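Local structure of surface protein SPB1 (Streptococcus agalactiae, 4UZG) at residues E33-Y38 with N152-N157; I95-T100 with F115-I120; K24-Y29 with N121-T126. The protein forms the shaft of the group B streptococcus type 2b pilus as its backbone subunit, which sortases probably link into a covalent polymer. One frame throughout, in Å; residues are numbered along the deposited sequence.

Contact 1: E33-Y38 with N152-N157; sequences EKVYQY and NPNTSN. With CA (calcium ion), chain F.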
loop_
_atom_site.group_PDB
_atom_site.type_symbol
_atom_site.label_atom_id
_atom_site.label_comp_id
_atom_site.label_asym_id
_atom_site.label_seq_id
_atom_site.Cartn_x
_atom_site.Cartn_y
_atom_site.Cartn_z
ATOM N N GLU A 33 6.831 -22.507 -31.354
ATOM C CA GLU A 33 7.972 -22.815 -30.502
ATOM C C GLU A 33 7.544 -23.522 -29.224
ATOM O O GLU A 33 6.592 -23.122 -28.557
ATOM C CB GLU A 33 8.722 -21.546 -30.126
ATOM C CG GLU A 33 9.527 -20.950 -31.263
ATOM C CD GLU A 33 10.313 -19.732 -30.818
ATOM O OE1 GLU A 33 10.186 -19.357 -29.628
ATOM O OE2 GLU A 33 11.053 -19.158 -31.650
ATOM N N LYS A 34 8.271 -24.569 -28.889
ATOM C CA LYS A 34 8.107 -25.233 -27.615
ATOM C C LYS A 34 8.405 -24.242 -26.488
ATOM O O LYS A 34 9.422 -23.530 -26.539
ATOM C CB LYS A 34 9.099 -26.388 -27.564
ATOM C CG LYS A 34 9.246 -27.047 -26.248
ATOM C CD LYS A 34 10.135 -28.257 -26.343
ATOM C CE LYS A 34 10.244 -28.962 -25.020
ATOM N NZ LYS A 34 11.128 -30.155 -25.071
ATOM N N VAL A 35 7.532 -24.196 -25.476
ATOM C CA VAL A 35 7.787 -23.388 -24.293
ATOM C C VAL A 35 8.555 -24.219 -23.278
ATOM O O VAL A 35 8.069 -25.243 -22.782
ATOM C CB VAL A 35 6.491 -22.869 -23.662
ATOM C CG1 VAL A 35 6.812 -22.080 -22.392
ATOM C CG2 VAL A 35 5.738 -21.996 -24.661
ATOM N N TYR A 36 9.746 -23.742 -22.940
ATOM C CA TYR A 36 10.589 -24.426 -21.959
ATOM C C TYR A 36 10.700 -23.658 -20.630
ATOM O O TYR A 36 11.234 -24.208 -19.663
ATOM C CB TYR A 36 11.980 -24.750 -22.531
ATOM C CG TYR A 36 12.716 -23.534 -23.015
ATOM C CD1 TYR A 36 13.423 -22.739 -22.132
ATOM C CD2 TYR A 36 12.662 -23.148 -24.351
ATOM C CE1 TYR A 36 14.093 -21.617 -22.577
ATOM C CE2 TYR A 36 13.337 -22.029 -24.806
ATOM C CZ TYR A 36 14.023 -21.255 -23.899
ATOM O OH TYR A 36 14.703 -20.121 -24.288
ATOM N N GLN A 37 10.183 -22.430 -20.557
ATOM C CA GLN A 37 10.127 -21.701 -19.294
ATOM C C GLN A 37 9.135 -20.572 -19.391
ATOM O O GLN A 37 8.833 -20.108 -20.486
ATOM C CB GLN A 37 11.505 -21.139 -18.925
ATOM C CG GLN A 37 12.009 -20.082 -19.883
ATOM C CD GLN A 37 13.413 -19.615 -19.570
ATOM O OE1 GLN A 37 14.185 -20.318 -18.918
ATOM N NE2 GLN A 37 13.758 -18.442 -20.059
ATOM N N TYR A 38 8.669 -20.125 -18.228
ATOM C CA TYR A 38 8.007 -18.828 -18.091
ATOM C C TYR A 38 8.836 -17.981 -17.141
ATOM O O TYR A 38 9.293 -18.470 -16.108
ATOM C CB TYR A 38 6.547 -18.960 -17.579
ATOM C CG TYR A 38 5.620 -19.421 -18.656
ATOM C CD1 TYR A 38 5.044 -18.522 -19.537
ATOM C CD2 TYR A 38 5.355 -20.771 -18.832
ATOM C CE1 TYR A 38 4.240 -18.963 -20.577
ATOM C CE2 TYR A 38 4.540 -21.213 -19.854
ATOM C CZ TYR A 38 4.010 -20.320 -20.751
ATOM O OH TYR A 38 3.221 -20.741 -21.801
ATOM N N ASN A 152 6.571 -13.727 -19.444
ATOM C CA ASN A 152 6.911 -14.031 -20.842
ATOM C C ASN A 152 7.335 -15.493 -20.948
ATOM O O ASN A 152 8.024 -16.014 -20.061
ATOM C CB ASN A 152 8.101 -13.194 -21.306
ATOM C CG ASN A 152 7.762 -11.740 -21.560
ATOM O OD1 ASN A 152 7.229 -11.381 -22.596
ATOM N ND2 ASN A 152 8.080 -10.883 -20.596
ATOM N N PRO A 153 6.997 -16.159 -22.059
ATOM C CA PRO A 153 7.589 -17.470 -22.343
ATOM C C PRO A 153 9.018 -17.310 -22.803
ATOM O O PRO A 153 9.361 -16.303 -23.429
ATOM C CB PRO A 153 6.702 -17.988 -23.468
ATOM C CG PRO A 153 6.326 -16.730 -24.220
ATOM C CD PRO A 153 6.162 -15.661 -23.159
ATOM N N ASN A 154 9.813 -18.346 -22.569
ATOM C CA ASN A 154 11.142 -18.471 -23.166
ATOM C C ASN A 154 11.933 -17.183 -22.958
ATOM O O ASN A 154 12.085 -16.765 -21.809
ATOM C CB ASN A 154 11.019 -18.950 -24.614
ATOM C CG ASN A 154 10.436 -20.339 -24.684
ATOM O OD1 ASN A 154 10.291 -21.024 -23.671
ATOM N ND2 ASN A 154 10.124 -20.787 -25.899
ATOM N N THR A 155 12.455 -16.573 -24.024
ATOM C CA THR A 155 13.268 -15.373 -23.860
ATOM C C THR A 155 12.596 -14.116 -24.404
ATOM O O THR A 155 13.237 -13.087 -24.604
ATOM C CB THR A 155 14.643 -15.527 -24.482
ATOM O OG1 THR A 155 14.506 -15.795 -25.879
ATOM C CG2 THR A 155 15.406 -16.656 -23.822
ATOM N N SER A 156 11.292 -14.159 -24.603
ATOM C CA SER A 156 10.604 -12.961 -25.034
ATOM C C SER A 156 10.584 -11.896 -23.948
ATOM O O SER A 156 10.569 -12.207 -22.774
ATOM C CB SER A 156 9.174 -13.281 -25.419
ATOM O OG SER A 156 8.554 -12.096 -25.892
ATOM N N ASN A 157 10.573 -10.625 -24.351
ATOM C CA ASN A 157 10.322 -9.518 -23.426
ATOM C C ASN A 157 9.167 -8.630 -23.925
ATOM O O ASN A 157 9.080 -7.466 -23.537
ATOM C CB ASN A 157 11.576 -8.663 -23.141
ATOM C CG ASN A 157 11.965 -7.785 -24.303
ATOM O OD1 ASN A 157 11.594 -8.065 -25.437
ATOM N ND2 ASN A 157 12.712 -6.710 -24.038
HETATM CA CA CA F . 11.225 -7.729 -27.657
HETATM O O HOH W 1 11.252 -10.215 -27.375
HETATM O O HOH W 2 13.400 -8.732 -28.224
#
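Asn154 lies flat against the ring of Tyr36, the amide and ring planes only 12° apart, and the same amide is gripped along its rim by the backbone of 33-38. Asn154 OD1 hangs over one face of the ring, offset toward the rim, and accepts from Tyr36 N at 2.9 Å, on a lone pair in the carbonyl plane; Gln37 N adds a weak bond to it. On the other limb of the amide, Asn154 ND2 donates to Lys34 O at 2.9 Å, within the amide plane. Bonds at both ends fix the rotation of the group, and asparagine suits the place because one short side chain offers a donor and an acceptor to a neighbouring main chain. Tyr36 reaches over this amide because its CG sits between the backbone N and the carbonyl carbon (chi1 58°). Tyr36 OH meets Thr155 CG2 at 3.6 Å.

The backbone of Asn154 is held as well. Asn154 N donates to Gln37 O (2.9 Å), and the extended Gln37 side chain returns NE2 to Asn154 O (2.9 Å), approaching from above the carbonyl plane. Asn154 takes the positive phi (50°) of a type II' turn from Pro153 to Ser156, a backbone shape usually left to glycine, so the bonds on both sides of Asn154 probably help pay for it. Beyond the turn Asn157 OD1 binds a calcium ion at 2.3 Å, a site shared with Asp158 and two waters.

Toward the sheet the chemistry turns apolar: Tyr38 CE1 rests on Pro153 CB at 3.9 Å, the two residues forming an antiparallel non-hydrogen-bonded pair. The Tyr38 hydroxyl bonds to Val27 O and its ring meets Trp97 edge-to-face. Strand 37-43 thus runs between strands 146-153 and 90-96, with the little hairpin of strands 29-30 and 33-34 beside the turn.

Contact 2: I95-T100 with F115-I120; sequences IPWAAT and FFYKGI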
loop_
_atom_site.group_PDB
_atom_site.type_symbol
_atom_site.label_atom_id
_atom_site.label_comp_id
_atom_site.label_asym_id
_atom_site.label_seq_id
_atom_site.Cartn_x
_atom_site.Cartn_y
_atom_site.Cartn_z
ATOM N N ILE A 95 10.318 -20.228 -14.151
ATOM C CA ILE A 95 9.680 -21.517 -13.922
ATOM C C ILE A 95 10.020 -22.427 -15.121
ATOM O O ILE A 95 9.542 -22.209 -16.228
ATOM C CB ILE A 95 8.156 -21.383 -13.801
ATOM C CG1 ILE A 95 7.789 -20.422 -12.661
ATOM C CG2 ILE A 95 7.526 -22.760 -13.600
ATOM C CD1 ILE A 95 6.302 -20.129 -12.544
ATOM N N PRO A 96 10.856 -23.451 -14.912
ATOM C CA PRO A 96 11.118 -24.380 -16.017
ATOM C C PRO A 96 9.828 -25.131 -16.372
ATOM O O PRO A 96 9.052 -25.507 -15.494
ATOM C CB PRO A 96 12.213 -25.306 -15.462
ATOM C CG PRO A 96 12.050 -25.259 -14.006
ATOM C CD PRO A 96 11.587 -23.842 -13.696
ATOM N N TRP A 97 9.635 -25.357 -17.664
ATOM C CA TRP A 97 8.364 -25.857 -18.179
ATOM C C TRP A 97 8.519 -27.205 -18.876
ATOM O O TRP A 97 7.529 -27.900 -19.122
ATOM C CB TRP A 97 7.775 -24.824 -19.157
ATOM C CG TRP A 97 6.283 -24.803 -19.194
ATOM C CD1 TRP A 97 5.482 -25.153 -20.239
ATOM C CD2 TRP A 97 5.408 -24.384 -18.140
ATOM N NE1 TRP A 97 4.172 -24.985 -19.902
ATOM C CE2 TRP A 97 4.097 -24.520 -18.621
ATOM C CE3 TRP A 97 5.614 -23.891 -16.855
ATOM C CZ2 TRP A 97 2.983 -24.184 -17.851
ATOM C CZ3 TRP A 97 4.508 -23.570 -16.083
ATOM C CH2 TRP A 97 3.214 -23.711 -16.586
ATOM N N ALA A 98 9.755 -27.568 -19.206
ATOM C CA ALA A 98 10.030 -28.821 -19.900
ATOM C C ALA A 98 11.452 -29.221 -19.567
ATOM O O ALA A 98 12.272 -28.379 -19.189
ATOM C CB ALA A 98 9.849 -28.666 -21.431
ATOM N N ALA A 99 11.766 -30.502 -19.748
ATOM C CA ALA A 99 13.083 -31.020 -19.406
ATOM C C ALA A 99 14.172 -30.519 -20.343
ATOM O O ALA A 99 15.336 -30.476 -19.953
ATOM C CB ALA A 99 13.078 -32.550 -19.390
ATOM N N THR A 100 13.812 -30.195 -21.584
ATOM C CA THR A 100 14.761 -29.676 -22.586
ATOM C C THR A 100 14.098 -28.565 -23.402
ATOM O O THR A 100 12.875 -28.417 -23.362
ATOM C CB THR A 100 15.232 -30.761 -23.568
ATOM O OG1 THR A 100 14.124 -31.223 -24.348
ATOM C CG2 THR A 100 15.866 -31.923 -22.832
ATOM N N PHE A 115 7.439 -32.024 -21.531
ATOM C CA PHE A 115 6.764 -31.016 -20.721
ATOM C C PHE A 115 6.418 -31.528 -19.333
ATOM O O PHE A 115 6.035 -32.696 -19.163
ATOM C CB PHE A 115 5.471 -30.589 -21.417
ATOM C CG PHE A 115 5.694 -29.925 -22.742
ATOM C CD1 PHE A 115 6.274 -28.667 -22.802
ATOM C CD2 PHE A 115 5.334 -30.543 -23.935
ATOM C CE1 PHE A 115 6.481 -28.038 -24.008
ATOM C CE2 PHE A 115 5.551 -29.912 -25.150
ATOM C CZ PHE A 115 6.122 -28.668 -25.188
ATOM N N PHE A 116 6.485 -30.642 -18.343
ATOM C CA PHE A 116 6.121 -30.989 -16.975
ATOM C C PHE A 116 4.629 -30.902 -16.698
ATOM O O PHE A 116 4.119 -31.612 -15.826
ATOM C CB PHE A 116 6.836 -30.093 -15.967
ATOM C CG PHE A 116 8.340 -30.089 -16.094
ATOM C CD1 PHE A 116 9.047 -31.224 -16.449
ATOM C CD2 PHE A 116 9.040 -28.921 -15.843
ATOM C CE1 PHE A 116 10.420 -31.181 -16.549
ATOM C CE2 PHE A 116 10.411 -28.864 -15.934
ATOM C CZ PHE A 116 11.120 -29.999 -16.283
ATOM N N TYR A 117 3.938 -30.020 -17.418
ATOM C CA TYR A 117 2.561 -29.666 -17.137
ATOM C C TYR A 117 1.753 -29.888 -18.405
ATOM O O TYR A 117 2.298 -29.965 -19.524
ATOM C CB TYR A 117 2.484 -28.215 -16.642
ATOM C CG TYR A 117 3.485 -27.965 -15.523
ATOM C CD1 TYR A 117 3.383 -28.624 -14.302
ATOM C CD2 TYR A 117 4.587 -27.134 -15.713
ATOM C CE1 TYR A 117 4.342 -28.455 -13.291
ATOM C CE2 TYR A 117 5.540 -26.938 -14.700
ATOM C CZ TYR A 117 5.407 -27.620 -13.499
ATOM O OH TYR A 117 6.331 -27.485 -12.485
ATOM N N LYS A 118 0.460 -30.062 -18.240
ATOM C CA LYS A 118 -0.392 -30.299 -19.390
ATOM C C LYS A 118 -1.579 -29.368 -19.365
ATOM O O LYS A 118 -1.967 -28.818 -18.314
ATOM C CB LYS A 118 -0.812 -31.760 -19.496
ATOM C CG LYS A 118 -1.439 -32.304 -18.254
ATOM C CD LYS A 118 -1.806 -33.778 -18.393
ATOM C CE LYS A 118 -2.625 -34.251 -17.194
ATOM N NZ LYS A 118 -3.109 -35.652 -17.345
ATOM N N GLY A 119 -2.120 -29.161 -20.560
ATOM C CA GLY A 119 -3.289 -28.348 -20.749
ATOM C C GLY A 119 -2.999 -26.882 -20.527
ATOM O O GLY A 119 -1.901 -26.385 -20.782
ATOM N N ILE A 120 -4.039 -26.201 -20.087
ATOM C CA ILE A 120 -4.004 -24.762 -19.882
ATOM C C ILE A 120 -3.853 -24.506 -18.395
ATOM O O ILE A 120 -4.661 -24.964 -17.610
ATOM C CB ILE A 120 -5.309 -24.145 -20.411
ATOM C CG1 ILE A 120 -5.578 -24.596 -21.854
ATOM C CG2 ILE A 120 -5.240 -22.653 -20.307
ATOM C CD1 ILE A 120 -6.992 -24.426 -22.277
HETATM O O HOH W 3 8.496 -26.049 -12.806
HETATM O O HOH W 4 4.762 -28.070 -19.236
#
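Phe116 spreads its ring along the backbone of Pro96, Trp97, Ala98 and Ala99. CB and CG pass beside Trp97 O, and CB also stands over the centre of the Tyr117 ring. With CG anti to the carbonyl carbon (chi1 -56°), the ring swings toward 95-100. Phe116 CD2 then meets Pro96 O at 3.4 Å, the oxygen lying in the ring plane at its edge, where aromatic hydrogens are slightly positive. Phe116 CE2 touches Pro96 CB at 4.0 Å, and Phe116 CZ, the tip, reaches Ala98 C at 3.4 Å. On the far flank CE1 approaches Ala99 N and the Ala99 methyl. One face is laid against the peptide at Ala98, where small residues let a ring come close to the main chain.

Phe116 N donates an almost straight bond to Trp97 O (3.0 Å, 174° at the hydrogen), and Ala98 and Phe115 are bridged backbone to backbone. This single bridge closes the long connection between strands 90-96 and 121-131 of the large mixed sheet, bringing its return limb back against its start at one end of this beta-rich pilin domain.

Tyr117 turns the edge of its ring toward the face of the Trp97 six-membered ring in a T-shaped pair, centroids 4.7 Å apart and planes inclined at 55°. Such a tilt sets the hydrogens of CD2 and CE2 near the indole pi cloud, and a large flat tryptophan offers a broad surface for it. The tyrosine hydroxyl takes part in polar links: it donates to a water 2.6 Å from Tyr117 OH, which in turn donates to Pro96 O, while Gly80 N bonds to the same hydroxyl. A second water accepts from Tyr117 N and lies 2.8 Å from Trp97 O, to which it can donate.

Contact 3: K24-Y29 with N121-T126; sequences KNAVNY and NTITVT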
loop_
_atom_site.group_PDB
_atom_site.type_symbol
_atom_site.label_atom_id
_atom_site.label_comp_id
_atom_site.label_asym_id
_atom_site.label_seq_id
_atom_site.Cartn_x
_atom_site.Cartn_y
_atom_site.Cartn_z
ATOM N N LYS A 24 -2.926 -16.449 -16.787
ATOM C CA LYS A 24 -3.858 -17.519 -17.100
ATOM C C LYS A 24 -3.576 -18.253 -18.377
ATOM O O LYS A 24 -4.252 -19.239 -18.695
ATOM C CB LYS A 24 -5.275 -16.977 -17.142
ATOM C CG LYS A 24 -5.814 -16.571 -15.777
ATOM C CD LYS A 24 -7.337 -16.760 -15.820
ATOM C CE LYS A 24 -8.117 -15.986 -14.806
ATOM N NZ LYS A 24 -7.961 -14.539 -15.036
ATOM N N ASN A 25 -2.601 -17.825 -19.129
ATOM C CA ASN A 25 -2.454 -18.470 -20.425
ATOM C C ASN A 25 -1.271 -19.420 -20.572
ATOM O O ASN A 25 -0.716 -19.518 -21.662
ATOM C CB ASN A 25 -2.481 -17.354 -21.454
ATOM C CG ASN A 25 -3.733 -16.492 -21.284
ATOM O OD1 ASN A 25 -4.796 -17.013 -20.940
ATOM N ND2 ASN A 25 -3.620 -15.185 -21.504
ATOM N N ALA A 26 -0.915 -20.172 -19.528
ATOM C CA ALA A 26 0.350 -20.891 -19.587
ATOM C C ALA A 26 0.155 -22.255 -20.238
ATOM O O ALA A 26 -0.442 -23.154 -19.646
ATOM C CB ALA A 26 0.937 -21.012 -18.216
ATOM N N VAL A 27 0.641 -22.371 -21.476
ATOM C CA VAL A 27 0.536 -23.585 -22.279
ATOM C C VAL A 27 1.920 -23.996 -22.781
ATOM O O VAL A 27 2.930 -23.338 -22.530
ATOM C CB VAL A 27 -0.446 -23.413 -23.466
ATOM C CG1 VAL A 27 -1.862 -23.180 -22.962
ATOM C CG2 VAL A 27 0.012 -22.294 -24.384
ATOM N N ASN A 28 1.973 -25.106 -23.508
ATOM C CA ASN A 28 3.230 -25.733 -23.864
ATOM C C ASN A 28 3.853 -25.243 -25.177
ATOM O O ASN A 28 5.020 -25.511 -25.415
ATOM C CB ASN A 28 3.032 -27.235 -23.862
ATOM C CG ASN A 28 2.853 -27.790 -22.449
ATOM O OD1 ASN A 28 3.201 -27.132 -21.472
ATOM N ND2 ASN A 28 2.341 -29.005 -22.339
ATOM N N TYR A 29 3.096 -24.499 -25.986
ATOM C CA TYR A 29 3.610 -23.895 -27.229
ATOM C C TYR A 29 3.273 -22.407 -27.325
ATOM O O TYR A 29 2.225 -21.962 -26.870
ATOM C CB TYR A 29 3.072 -24.625 -28.470
ATOM C CG TYR A 29 3.601 -26.023 -28.543
ATOM C CD1 TYR A 29 4.821 -26.297 -29.152
ATOM C CD2 TYR A 29 2.918 -27.068 -27.955
ATOM C CE1 TYR A 29 5.328 -27.589 -29.197
ATOM C CE2 TYR A 29 3.416 -28.356 -27.990
ATOM C CZ TYR A 29 4.624 -28.606 -28.602
ATOM O OH TYR A 29 5.102 -29.894 -28.630
ATOM N N ASN A 121 -2.799 -23.796 -18.029
ATOM C CA ASN A 121 -2.482 -23.567 -16.634
ATOM C C ASN A 121 -2.478 -22.099 -16.265
ATOM O O ASN A 121 -2.173 -21.233 -17.085
ATOM C CB ASN A 121 -1.125 -24.189 -16.317
ATOM C CG ASN A 121 -1.176 -25.690 -16.368
ATOM O OD1 ASN A 121 -1.702 -26.318 -15.461
ATOM N ND2 ASN A 121 -0.654 -26.270 -17.433
ATOM N N THR A 122 -2.775 -21.842 -14.996
ATOM C CA THR A 122 -2.618 -20.534 -14.403
ATOM C C THR A 122 -1.396 -20.538 -13.489
ATOM O O THR A 122 -1.289 -21.369 -12.583
ATOM C CB THR A 122 -3.851 -20.151 -13.583
ATOM O OG1 THR A 122 -4.974 -20.065 -14.467
ATOM C CG2 THR A 122 -3.651 -18.813 -12.884
ATOM N N ILE A 123 -0.492 -19.598 -13.721
ATOM C CA ILE A 123 0.630 -19.346 -12.835
ATOM C C ILE A 123 0.223 -18.245 -11.880
ATOM O O ILE A 123 -0.237 -17.194 -12.307
ATOM C CB ILE A 123 1.876 -18.921 -13.632
ATOM C CG1 ILE A 123 2.352 -20.044 -14.559
ATOM C CG2 ILE A 123 2.999 -18.500 -12.680
ATOM C CD1 ILE A 123 3.396 -19.591 -15.601
ATOM N N THR A 124 0.384 -18.490 -10.583
ATOM C CA THR A 124 0.114 -17.475 -9.571
ATOM C C THR A 124 1.374 -17.301 -8.725
ATOM O O THR A 124 1.954 -18.274 -8.254
ATOM C CB THR A 124 -1.090 -17.841 -8.661
ATOM O OG1 THR A 124 -2.198 -18.198 -9.485
ATOM C CG2 THR A 124 -1.485 -16.695 -7.773
ATOM N N VAL A 125 1.762 -16.046 -8.510
ATOM C CA VAL A 125 2.812 -15.711 -7.561
ATOM C C VAL A 125 2.215 -14.748 -6.548
ATOM O O VAL A 125 1.763 -13.664 -6.914
ATOM C CB VAL A 125 4.035 -15.060 -8.247
ATOM C CG1 VAL A 125 5.089 -14.638 -7.215
ATOM C CG2 VAL A 125 4.646 -15.980 -9.293
ATOM N N THR A 126 2.229 -15.129 -5.282
ATOM C CA THR A 126 1.888 -14.200 -4.228
ATOM C C THR A 126 3.159 -13.847 -3.475
ATOM O O THR A 126 4.077 -14.662 -3.346
ATOM C CB THR A 126 0.859 -14.764 -3.263
ATOM O OG1 THR A 126 1.396 -15.885 -2.565
ATOM C CG2 THR A 126 -0.405 -15.154 -3.968
HETATM O O HOH W 5 -5.548 -20.693 -17.114
HETATM O O HOH W 6 0.905 -26.426 -19.846
#
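Asn121 faces Ala26 as an antiparallel hydrogen-bonded pair: Asn121 N donates to Ala26 O at 2.9 Å and Asn121 O accepts from Ala26 N at the same length. Alanine fits here because its methyl can sit 3.3 Å from Asn121 O without pushing the strands apart. The Asn121 amide, set beside its own backbone N by chi1 of -69°, uses ND2 mainly on Lys118 O; a weaker bond from ND2 goes to a water that donates to Asn28 OD1.

At Thr122 the pairing slips. Ile123 bonds to Tyr23 through the backbone, so Lys24 and Asn25 together stand opposite this one residue: a beta bulge; the short end segment 24-26 is kinked there, its axis at 106° to that of 121-126. Lys24 O comes to face Asn121 O, two acceptors, and a water donates to Lys24 O while also hydrogen-bonding Thr122 OG1 (2.8 Å). Threonine, beta-branched and polar, suits a partly exposed strand position where its hydroxyl can meet water, OG1 lying alongside Lys24 CG.

Ile123 points its chain inward, where CD1 packs on Ala26 CB at 3.9 Å; Ile95 of strand 90-96 and Trp97 extend this apolar surface. From Thr124 onward strand 121-131 continues between strands 16-26 and 50-62, bonded through Thr60 and Ile21.

How the contacts relate
All three contacts gather at one end of the large mixed sheet's domain, their centres 10 to 12 Å apart. Contact 1 is the most buried and the most polar across its interface, an asparagine turn fixed by main-chain bonds; contact 2 is partly buried and mainly aromatic; contact 3 is strand pairing with a lysine and a threonine meeting water at its exposed side. Contacts 1 and 2 share neighbouring strands 37-43 and 90-96, joined by Tyr36 O with Trp97 N and Tyr38 O with Ile95 N. Asn28 of contact 3 ties the set together: its O accepts from Val35 N, and its ND2 bonds to Tyr117 O.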